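PDB 3S4K: putative esterase Rv1847/MT1895 from Mycobacterium tuberculosis, which probably hydrolyses acyl-CoA thioesters, possibly 1,4-dihydroxy-2-naphthoyl-CoA, as a hotdog-fold thioesterase of the PaaI family. Local coordinates for residues E64-M69 with G104-L109. Residues are numbered along the deposited sequence; the frame is centred on the assembly and turned at random.
Sequences ESIASM and GTAEPL
Ile66 meets Gly104 and Ala106, and Ala67 comes near Ala106, where the helix segment 64-69 runs over strand 104-108, the axes 8.0 Å apart at closest and inclined at 41°. The CA atoms of Ala67 and Ala106 come within 5.8 Å. Ile66 has the largest share of the contact, and both its branches touch the strand. With chi1 at -59°, Ile66 CG2 lies anti to the backbone N and rests 3.7 Å from Ala106 CB. The CG1 branch is extended, chi2 172°, and puts Ile66 CD1 3.8 Å from Gly104 CA, with Gly104 O equally near. Gly104, with no side chain, offers its bare backbone to this methyl. Ala106 CB also approaches Ala67 CA, at 4.4 Å. This is the hotdog fold: helix 56-75 is the sausage and the curved antiparallel sheet is the bun. Ile66 also touches Ala37 and Ala39 of strand 36-43, while Ala67 touches Trp118 and Val120 of strand 115-123 and Val135 of strand 129-140. Elsewhere on the helix, Ser68 OG hydrogen-bonds back to Glu64 O at 2.6 Å. Ser68 N reaches the same oxygen from the opposite face of the carbonyl plane. Ser65 OG hydrogen-bonds to Asp22 OD1 and to His55 NE2 of the second subunit.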
# COMPACT_ATOMS: atom_id res chain seq x y z
N GLU A 64 5.10 1.31 -4.34
CA GLU A 64 5.38 2.71 -4.00
C GLU A 64 6.88 3.02 -4.02
O GLU A 64 7.32 4.03 -4.62
CB GLU A 64 4.76 3.04 -2.64
CG GLU A 64 4.89 4.50 -2.20
CD GLU A 64 3.96 5.44 -2.94
OE1 GLU A 64 3.08 4.98 -3.69
OE2 GLU A 64 4.12 6.68 -2.74
N SER A 65 7.67 2.15 -3.39
CA SER A 65 9.12 2.32 -3.30
C SER A 65 9.79 2.29 -4.66
O SER A 65 10.61 3.14 -5.00
CB SER A 65 9.74 1.23 -2.42
OG SER A 65 9.55 1.51 -1.05
N ILE A 66 9.48 1.27 -5.45
CA ILE A 66 10.19 1.08 -6.73
C ILE A 66 9.88 2.25 -7.67
O ILE A 66 10.77 2.82 -8.29
CB ILE A 66 9.87 -0.31 -7.36
CG1 ILE A 66 10.29 -1.43 -6.40
CG2 ILE A 66 10.66 -0.48 -8.70
CD1 ILE A 66 9.86 -2.86 -6.81
N ALA A 67 8.60 2.62 -7.75
CA ALA A 67 8.17 3.77 -8.54
C ALA A 67 8.80 5.09 -8.09
O ALA A 67 9.26 5.89 -8.92
CB ALA A 67 6.64 3.88 -8.49
N SER A 68 8.78 5.35 -6.78
CA SER A 68 9.32 6.61 -6.29
C SER A 68 10.82 6.72 -6.55
O SER A 68 11.29 7.81 -6.88
CB SER A 68 9.04 6.82 -4.79
OG SER A 68 7.68 6.61 -4.50
N MET A 69 11.57 5.62 -6.44
CA MET A 69 13.01 5.69 -6.67
C MET A 69 13.31 5.90 -8.16
O MET A 69 14.18 6.71 -8.52
CB MET A 69 13.73 4.45 -6.12
CG MET A 69 13.64 4.32 -4.60
SD MET A 69 14.40 5.69 -3.68
CE MET A 69 15.96 5.66 -4.46
N GLY A 104 9.79 -6.90 -8.43
CA GLY A 104 9.09 -5.82 -9.11
C GLY A 104 9.93 -5.04 -10.10
O GLY A 104 11.12 -4.82 -9.87
N THR A 105 9.31 -4.62 -11.19
CA THR A 105 9.93 -3.74 -12.18
C THR A 105 9.03 -2.54 -12.44
O THR A 105 7.84 -2.73 -12.68
CB THR A 105 10.09 -4.48 -13.51
OG1 THR A 105 10.97 -5.59 -13.34
CG2 THR A 105 10.64 -3.54 -14.59
N ALA A 106 9.61 -1.34 -12.41
CA ALA A 106 8.92 -0.10 -12.76
C ALA A 106 9.25 0.29 -14.19
O ALA A 106 10.43 0.26 -14.57
CB ALA A 106 9.29 1.03 -11.83
N GLU A 107 8.21 0.63 -14.95
CA GLU A 107 8.29 1.17 -16.33
C GLU A 107 7.55 2.49 -16.35
O GLU A 107 6.53 2.64 -15.69
CB GLU A 107 7.54 0.30 -17.32
CG GLU A 107 7.90 -1.11 -17.48
CD GLU A 107 6.76 -1.80 -18.22
OE1 GLU A 107 6.46 -1.40 -19.38
OE2 GLU A 107 6.12 -2.66 -17.60
N PRO A 108 8.01 3.45 -17.16
CA PRO A 108 7.39 4.75 -17.19
C PRO A 108 6.15 4.83 -18.09
O PRO A 108 6.14 4.30 -19.21
CB PRO A 108 8.50 5.64 -17.73
CG PRO A 108 9.26 4.76 -18.65
CD PRO A 108 9.22 3.40 -18.00
N LEU A 109 5.10 5.46 -17.56
CA LEU A 109 3.91 5.79 -18.34
C LEU A 109 3.85 7.25 -18.76
O LEU A 109 3.37 7.54 -19.86
CB LEU A 109 2.64 5.42 -17.56
CG LEU A 109 2.56 3.95 -17.12
CD1 LEU A 109 1.24 3.68 -16.36
CD2 LEU A 109 2.69 2.99 -18.30